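Local structure of beta-glucosidase (Saccharopolyspora erythraea D, 5M6G) at residues 480-485 against 517-522; 545-550 against 603-608. The protein probably hydrolyses terminal, non-reducing beta-D-glucosyl residues with release of beta-D-glucose, as a member of glycosyl hydrolase family 3. All blocks are in the same frame, centred on the assembly; numbering follows the deposited sequence.

Contact 1: 480-485 against 517-522; sequences YDRHGN and DEEDRA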
ATOM      1  N   TYR A 480      14.502 -11.371  27.489  1.00 16.29           N
ATOM      2  CA  TYR A 480      13.491 -10.470  26.954  1.00 14.64           C
ATOM      3  C   TYR A 480      12.461 -10.151  28.023  1.00 12.93           C
ATOM      4  O   TYR A 480      11.936 -11.060  28.673  1.00 16.31           O
ATOM      5  CB  TYR A 480      12.785 -11.062  25.730  1.00 18.45           C
ATOM      6  CG  TYR A 480      11.522 -10.301  25.389  1.00 15.51           C
ATOM      7  CD1 TYR A 480      11.586  -9.025  24.840  1.00 17.03           C
ATOM      8  CD2 TYR A 480      10.270 -10.849  25.636  1.00 19.66           C
ATOM      9  CE1 TYR A 480      10.434  -8.314  24.537  1.00 20.07           C
ATOM     10  CE2 TYR A 480       9.112 -10.156  25.329  1.00 22.65           C
ATOM     11  CZ  TYR A 480       9.199  -8.891  24.782  1.00 26.41           C
ATOM     12  OH  TYR A 480       8.051  -8.196  24.489  1.00 28.56           O
ATOM     13  N   ASP A 481      12.180  -8.863  28.202  1.00 14.56           N
ATOM     14  CA  ASP A 481      11.036  -8.423  28.989  1.00 21.54           C
ATOM     15  C   ASP A 481      10.443  -7.186  28.337  1.00 20.65           C
ATOM     16  O   ASP A 481      11.164  -6.213  28.085  1.00 14.40           O
ATOM     17  CB  ASP A 481      11.420  -8.105  30.436  1.00 17.38           C
ATOM     18  CG  ASP A 481      10.208  -7.800  31.302  1.00 17.64           C
ATOM     19  OD1 ASP A 481       9.758  -6.637  31.330  1.00 20.36           O
ATOM     20  OD2 ASP A 481       9.697  -8.733  31.951  1.00 27.51           O
ATOM     21  N   ARG A 482       9.132  -7.214  28.093  1.00 19.49           N
ATOM     22  CA  ARG A 482       8.504  -6.126  27.348  1.00 16.34           C
ATOM     23  C   ARG A 482       8.841  -4.768  27.940  1.00 18.84           C
ATOM     24  O   ARG A 482       9.093  -3.808  27.204  1.00 17.55           O
ATOM     25  CB  ARG A 482       6.990  -6.303  27.301  1.00 19.59           C
ATOM     26  CG  ARG A 482       6.283  -5.104  26.648  1.00 15.03           C
ATOM     27  CD  ARG A 482       4.832  -5.408  26.358  1.00 20.11           C
ATOM     28  NE  ARG A 482       4.083  -4.207  25.995  1.00 18.71           N
ATOM     29  CZ  ARG A 482       2.799  -4.228  25.652  1.00 19.56           C
ATOM     30  NH1 ARG A 482       2.146  -5.383  25.637  1.00 16.52           N
ATOM     31  NH2 ARG A 482       2.171  -3.107  25.331  1.00 14.06           N
ATOM     32  N   HIS A 483       8.871  -4.672  29.270  1.00 21.69           N
ATOM     33  CA  HIS A 483       9.022  -3.397  29.956  1.00 19.06           C
ATOM     34  C   HIS A 483      10.428  -3.175  30.496  1.00 20.18           C
ATOM     35  O   HIS A 483      10.641  -2.235  31.272  1.00 20.20           O
ATOM     36  CB  HIS A 483       7.993  -3.289  31.083  1.00 18.94           C
ATOM     37  CG  HIS A 483       6.576  -3.304  30.599  1.00 23.69           C
ATOM     38  ND1 HIS A 483       5.908  -2.160  30.217  1.00 24.59           N
ATOM     39  CD2 HIS A 483       5.708  -4.326  30.409  1.00 25.80           C
ATOM     40  CE1 HIS A 483       4.687  -2.475  29.828  1.00 26.81           C
ATOM     41  NE2 HIS A 483       4.540  -3.784  29.933  1.00 27.92           N
ATOM     42  N   GLY A 484      11.393  -3.994  30.094  1.00 21.01           N
ATOM     43  CA  GLY A 484      12.751  -3.846  30.583  1.00 16.65           C
ATOM     44  C   GLY A 484      12.994  -4.387  31.975  1.00 24.21           C
ATOM     45  O   GLY A 484      14.090  -4.198  32.506  1.00 20.04           O
ATOM     46  N   ASN A 485      12.013  -5.056  32.581  1.00 21.83           N
ATOM     47  CA  ASN A 485      12.165  -5.534  33.949  1.00 23.68           C
ATOM     48  C   ASN A 485      13.187  -6.660  34.009  1.00 20.23           C
ATOM     49  O   ASN A 485      13.153  -7.589  33.199  1.00 18.31           O
ATOM     50  CB  ASN A 485      10.822  -6.008  34.500  1.00 24.77           C
ATOM     51  CG  ASN A 485       9.863  -4.866  34.731  1.00 22.53           C
ATOM     52  OD1 ASN A 485      10.277  -3.757  35.049  1.00 30.51           O
ATOM     53  ND2 ASN A 485       8.579  -5.128  34.569  1.00 27.80           N
ATOM     54  N   ASP A 517       5.255   7.152  23.382  1.00 16.97           N
ATOM     55  CA  ASP A 517       4.269   7.027  24.444  1.00 22.61           C
ATOM     56  C   ASP A 517       4.965   6.739  25.776  1.00 22.56           C
ATOM     57  O   ASP A 517       6.195   6.603  25.865  1.00 18.73           O
ATOM     58  CB  ASP A 517       3.220   5.967  24.094  1.00 18.42           C
ATOM     59  CG  ASP A 517       3.788   4.563  23.946  1.00 21.56           C
ATOM     60  OD1 ASP A 517       4.869   4.262  24.489  1.00 21.10           O
ATOM     61  OD2 ASP A 517       3.116   3.733  23.293  1.00 20.34           O
ATOM     62  N   GLU A 518       4.170   6.663  26.840  1.00 24.02           N
ATOM     63  CA  GLU A 518       4.790   6.614  28.159  1.00 31.79           C
ATOM     64  C   GLU A 518       5.427   5.258  28.417  1.00 22.41           C
ATOM     65  O   GLU A 518       6.425   5.172  29.141  1.00 18.42           O
ATOM     66  CB  GLU A 518       3.771   6.983  29.239  1.00 32.44           C
ATOM     67  CG  GLU A 518       3.430   8.481  29.201  1.00 43.42           C
ATOM     68  CD  GLU A 518       2.900   9.028  30.519  1.00 57.81           C
ATOM     69  OE1 GLU A 518       2.536   8.221  31.405  1.00 60.50           O
ATOM     70  OE2 GLU A 518       2.874  10.273  30.675  1.00 52.92           O
ATOM     71  N   GLU A 519       4.899   4.202  27.803  1.00 19.21           N
ATOM     72  CA  GLU A 519       5.521   2.894  27.952  1.00 19.91           C
ATOM     73  C   GLU A 519       6.908   2.875  27.323  1.00 21.12           C
ATOM     74  O   GLU A 519       7.875   2.413  27.945  1.00 16.82           O
ATOM     75  CB  GLU A 519       4.639   1.808  27.336  1.00 17.37           C
ATOM     76  CG  GLU A 519       5.346   0.452  27.289  1.00 17.99           C
ATOM     77  CD  GLU A 519       4.525  -0.651  26.622  1.00 20.48           C
ATOM     78  OE1 GLU A 519       5.059  -1.774  26.512  1.00 19.28           O
ATOM     79  OE2 GLU A 519       3.360  -0.409  26.221  1.00 21.83           O
ATOM     80  N   ASP A 520       7.028   3.364  26.084  1.00 17.32           N
ATOM     81  CA  ASP A 520       8.331   3.360  25.420  1.00 19.30           C
ATOM     82  C   ASP A 520       9.361   4.165  26.206  1.00 20.68           C
ATOM     83  O   ASP A 520      10.524   3.758  26.316  1.00 18.14           O
ATOM     84  CB  ASP A 520       8.222   3.921  24.002  1.00 17.26           C
ATOM     85  CG  ASP A 520       7.413   3.027  23.061  1.00 16.56           C
ATOM     86  OD1 ASP A 520       7.030   1.896  23.437  1.00 18.23           O
ATOM     87  OD2 ASP A 520       7.165   3.467  21.919  1.00 15.98           O
ATOM     88  N   ARG A 521       8.964   5.324  26.740  1.00 20.35           N
ATOM     89  CA  ARG A 521       9.939   6.151  27.450  1.00 18.54           C
ATOM     90  C   ARG A 521      10.298   5.553  28.809  1.00 16.79           C
ATOM     91  O   ARG A 521      11.458   5.623  29.227  1.00 19.33           O
ATOM     92  CB  ARG A 521       9.422   7.580  27.591  1.00 20.89           C
ATOM     93  CG  ARG A 521       8.996   8.174  26.263  1.00 24.36           C
ATOM     94  CD  ARG A 521       8.917   9.652  26.316  1.00 38.36           C
ATOM     95  NE  ARG A 521       7.520  10.061  26.431  1.00 39.09           N
ATOM     96  CZ  ARG A 521       6.937  10.326  27.588  1.00 44.75           C
ATOM     97  NH1 ARG A 521       7.643  10.250  28.711  1.00 39.20           N
ATOM     98  NH2 ARG A 521       5.663  10.691  27.613  1.00 51.56           N
ATOM     99  N   ALA A 522       9.326   4.953  29.501  1.00 20.13           N
ATOM    100  CA  ALA A 522       9.619   4.227  30.737  1.00 19.32           C
ATOM    101  C   ALA A 522      10.576   3.063  30.493  1.00 21.88           C
ATOM    102  O   ALA A 522      11.514   2.845  31.268  1.00 15.76           O
ATOM    103  CB  ALA A 522       8.319   3.716  31.362  1.00 15.33           C
TER
HETATM  104  O   HOH W   1       7.787  -1.514  26.823  1.00 19.36           O
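Glu519 OE1 is gripped from several directions: Arg482 NE donates to it at 2.7 Å, a bridging water donates at 2.8 Å, and Arg482 NH2 adds a weak third bond. The contact joins the turn after edge strand 478-480 to the first turn of helix 518-528, at the surface of the mixed-sheet domain of this family 3 enzyme. Arg482 meets the carboxylate side-on in a bidentate salt bridge. Arg482 NE serves OE1, while Arg482 NH2 serves Glu519 OE2 at 3.1 Å, and both oxygens use their syn lone pairs. The two flat groups are nearly coplanar, 24° apart, with OE1 in the guanidinium plane and OE2 lying somewhat off it. Both chains are extended, Arg482 with CG opposite the backbone N (chi1 174°) and Glu519 likewise, which lets their ends meet; the side chains cross at about a right angle. Such pairing would hold the carboxylate in its rotation.

The loop side is shaped by a type I turn from Asp481 to Gly484, with an Asx turn in which Asp481 OD1 accepts from His483 N at 3.0 Å. On the helix side Asp517 is the N-cap, its OD1 taking the backbone N-H of Asp520 at an almost straight 170°. Lys436 forms salt bridges with both Asp517 and Asp520, adding a second charged tie at this helix end. The imidazole of His483 comes up obliquely, CE1 3.4 Å from Glu519 OE1, and the water on that oxygen also donates to Arg482 O at 2.7 Å.

Contact 2: 545-550 against 603-608; sequences DIAGEV and DPLFPH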
ATOM      1  N   ASP A 545       8.867  11.992  17.242  1.00 13.43           N
ATOM      2  CA  ASP A 545       9.436  13.172  17.899  1.00 13.80           C
ATOM      3  C   ASP A 545      10.302  12.722  19.075  1.00 16.99           C
ATOM      4  O   ASP A 545       9.796  12.449  20.165  1.00 18.68           O
ATOM      5  CB  ASP A 545       8.309  14.092  18.346  1.00 15.03           C
ATOM      6  CG  ASP A 545       8.796  15.473  18.742  1.00 17.72           C
ATOM      7  OD1 ASP A 545      10.001  15.772  18.576  1.00 17.25           O
ATOM      8  OD2 ASP A 545       7.952  16.264  19.205  1.00 22.35           O
ATOM      9  N   ILE A 546      11.616  12.638  18.849  1.00 13.20           N
ATOM     10  CA  ILE A 546      12.547  12.036  19.798  1.00 19.63           C
ATOM     11  C   ILE A 546      13.710  12.946  20.138  1.00 21.02           C
ATOM     12  O   ILE A 546      14.630  12.514  20.841  1.00 16.68           O
ATOM     13  CB  ILE A 546      13.094  10.703  19.259  1.00 16.53           C
ATOM     14  CG1 ILE A 546      13.801  10.985  17.928  1.00 16.57           C
ATOM     15  CG2 ILE A 546      11.983   9.668  19.138  1.00 17.28           C
ATOM     16  CD1 ILE A 546      14.516   9.843  17.369  1.00 20.98           C
ATOM     17  N   ALA A 547      13.730  14.177  19.620  1.00 18.63           N
ATOM     18  CA  ALA A 547      14.921  15.012  19.736  1.00 18.12           C
ATOM     19  C   ALA A 547      15.285  15.298  21.184  1.00 22.04           C
ATOM     20  O   ALA A 547      16.461  15.516  21.493  1.00 20.37           O
ATOM     21  CB  ALA A 547      14.722  16.327  18.981  1.00 17.00           C
ATOM     22  N   GLY A 548      14.302  15.314  22.084  1.00 18.67           N
ATOM     23  CA  GLY A 548      14.604  15.602  23.472  1.00 20.95           C
ATOM     24  C   GLY A 548      15.277  14.459  24.201  1.00 25.70           C
ATOM     25  O   GLY A 548      15.863  14.679  25.266  1.00 26.30           O
ATOM     26  N   GLU A 549      15.216  13.242  23.645  1.00 20.60           N
ATOM     27  CA  GLU A 549      15.758  12.051  24.289  1.00 20.21           C
ATOM     28  C   GLU A 549      16.929  11.414  23.557  1.00 19.94           C
ATOM     29  O   GLU A 549      17.675  10.657  24.186  1.00 20.21           O
ATOM     30  CB  GLU A 549      14.671  10.971  24.453  1.00 23.48           C
ATOM     31  CG  GLU A 549      13.549  11.343  25.415  1.00 29.22           C
ATOM     32  CD  GLU A 549      12.537  12.283  24.786  1.00 33.41           C
ATOM     33  OE1 GLU A 549      11.792  11.827  23.892  1.00 41.66           O
ATOM     34  OE2 GLU A 549      12.493  13.475  25.169  1.00 36.43           O
ATOM     35  N   VAL A 550      17.123  11.706  22.267  1.00 17.50           N
ATOM     36  CA  VAL A 550      18.008  10.902  21.422  1.00 17.42           C
ATOM     37  C   VAL A 550      19.459  10.939  21.909  1.00 17.49           C
ATOM     38  O   VAL A 550      20.203   9.965  21.729  1.00 16.61           O
ATOM     39  CB  VAL A 550      17.877  11.361  19.950  1.00 17.36           C
ATOM     40  CG1 VAL A 550      18.303  12.833  19.795  1.00 18.11           C
ATOM     41  CG2 VAL A 550      18.661  10.448  19.014  1.00 14.81           C
ATOM     42  N   ASP A 603      15.509  23.603  10.182  1.00 14.93           N
ATOM     43  CA  ASP A 603      16.690  22.885  10.638  1.00 15.61           C
ATOM     44  C   ASP A 603      16.253  21.550  11.234  1.00 14.20           C
ATOM     45  O   ASP A 603      15.727  21.531  12.358  1.00 14.42           O
ATOM     46  CB  ASP A 603      17.441  23.714  11.675  1.00 14.04           C
ATOM     47  CG  ASP A 603      18.833  23.178  11.969  1.00 18.31           C
ATOM     48  OD1 ASP A 603      19.036  21.954  11.904  1.00 19.44           O
ATOM     49  OD2 ASP A 603      19.736  23.992  12.268  1.00 22.34           O
ATOM     50  N   PRO A 604      16.455  20.427  10.553  1.00 13.94           N
ATOM     51  CA  PRO A 604      15.927  19.158  11.051  1.00 12.24           C
ATOM     52  C   PRO A 604      16.891  18.470  12.011  1.00 13.61           C
ATOM     53  O   PRO A 604      18.083  18.772  12.064  1.00 12.94           O
ATOM     54  CB  PRO A 604      15.771  18.334   9.764  1.00 15.07           C
ATOM     55  CG  PRO A 604      16.960  18.745   8.958  1.00 14.68           C
ATOM     56  CD  PRO A 604      17.150  20.250   9.264  1.00 14.51           C
ATOM     57  N   LEU A 605      16.344  17.517  12.775  1.00 15.60           N
ATOM     58  CA  LEU A 605      17.194  16.630  13.568  1.00 15.91           C
ATOM     59  C   LEU A 605      18.093  15.794  12.662  1.00 15.76           C
ATOM     60  O   LEU A 605      19.303  15.696  12.892  1.00 15.24           O
ATOM     61  CB  LEU A 605      16.338  15.726  14.456  1.00 13.61           C
ATOM     62  CG  LEU A 605      17.111  14.807  15.403  1.00 14.65           C
ATOM     63  CD1 LEU A 605      17.894  15.648  16.426  1.00 16.76           C
ATOM     64  CD2 LEU A 605      16.173  13.840  16.109  1.00 14.01           C
ATOM     65  N   PHE A 606      17.508  15.173  11.626  1.00 12.37           N
ATOM     66  CA  PHE A 606      18.241  14.466  10.580  1.00 12.92           C
ATOM     67  C   PHE A 606      17.666  14.871   9.227  1.00 13.68           C
ATOM     68  O   PHE A 606      16.438  14.807   9.035  1.00 13.00           O
ATOM     69  CB  PHE A 606      18.142  12.929  10.728  1.00 13.67           C
ATOM     70  CG  PHE A 606      18.515  12.411  12.085  1.00 17.71           C
ATOM     71  CD1 PHE A 606      19.837  12.344  12.477  1.00 14.81           C
ATOM     72  CD2 PHE A 606      17.536  11.956  12.956  1.00 17.35           C
ATOM     73  CE1 PHE A 606      20.182  11.849  13.730  1.00 16.04           C
ATOM     74  CE2 PHE A 606      17.877  11.455  14.212  1.00 18.88           C
ATOM     75  CZ  PHE A 606      19.197  11.417  14.597  1.00 14.41           C
ATOM     76  N   PRO A 607      18.497  15.236   8.253  1.00 14.82           N
ATOM     77  CA  PRO A 607      17.977  15.636   6.941  1.00 13.49           C
ATOM     78  C   PRO A 607      17.610  14.437   6.079  1.00 16.58           C
ATOM     79  O   PRO A 607      18.042  13.304   6.304  1.00 15.32           O
ATOM     80  CB  PRO A 607      19.147  16.396   6.315  1.00 15.12           C
ATOM     81  CG  PRO A 607      20.364  15.679   6.883  1.00 13.25           C
ATOM     82  CD  PRO A 607      19.972  15.258   8.295  1.00 13.29           C
ATOM     83  N   HIS A 608      16.800  14.724   5.064  1.00 12.71           N
ATOM     84  CA  HIS A 608      16.519  13.765   4.005  1.00 14.04           C
ATOM     85  C   HIS A 608      17.823  13.212   3.441  1.00 15.88           C
ATOM     86  O   HIS A 608      18.786  13.947   3.244  1.00 15.15           O
ATOM     87  CB  HIS A 608      15.707  14.461   2.908  1.00 15.14           C
ATOM     88  CG  HIS A 608      15.227  13.541   1.834  1.00 15.10           C
ATOM     89  ND1 HIS A 608      16.047  13.079   0.828  1.00 21.15           N
ATOM     90  CD2 HIS A 608      14.009  12.991   1.610  1.00 19.21           C
ATOM     91  CE1 HIS A 608      15.359  12.277   0.035  1.00 18.63           C
ATOM     92  NE2 HIS A 608      14.116  12.216   0.482  1.00 18.84           N
TER
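Leu605 points its forked end at the 545-550 loop, and its CD2 methyl does most of the touching. Leu605 CD2 lies 4.0 Å from Ala547 CA and 4.1 Å from Ile546 CG1, with Val550 CG1 farther off at 4.4 Å. On the other branch Leu605 CD1 lies 4.1 Å from Ala547 CB, so that this methyl rests against both prongs of the fork, and Val550 CG1 stands about equally far from both Leu605 methyls. Leu605 extends with CG anti to the backbone N (chi1 -176°), which carries both methyls across to the loop. Ile546 comes to it from another direction: the two side chains cross at about a right angle, and it is the CG1 branch, set between the backbone N and the carbonyl carbon (chi1 59°), that is presented to CD2. No hydrogen bond spans the two segments, and the contact is entirely apolar.

Both segments belong to the C-terminal domain of family 3, which is built on a mixed sheet. The 545-550 loop connects strand 534-539 to strand 555-560 of that sheet, and Ile546 and Val550 continue inward onto Leu556 of the latter strand. Residues 603-608 come from the long segment after helix 567-573. There Leu605 and Phe606 together face Trp587, a classic beta bulge. The Phe606 ring touches Leu416 and Arg417 of edge strand 414-418, and meets Trp587 edge-to-face. Within the loop, Ile546 O accepts from Glu549 N at 3.0 Å and more weakly from Val550 N. Leu605 CG lies over one face of the neighbouring Phe606 ring, 3.6 Å above its plane and offset toward the rim.

How the contacts relate
From the N terminus, the chain first reaches contact 1, where the loop leaving strand 478-480 meets the start of helix 518-528; strand 493-499 lies within the span it closes. The chain then runs through that helix and strand 534-539 before contact 2 opens in the next loop. Its span takes in strand 555-560 and helix 567-573 and closes near the C terminus. The two contacts thus follow in series, neither nesting nor crossing. The centres of contact 1 and contact 2 lie about 22 Å apart, both in the C-terminal domain. Contact 1 ties a loop from one edge strand to a helix, whereas contact 2 joins an inter-strand loop to the C-terminal segment, toward the other edge strand, 414-418.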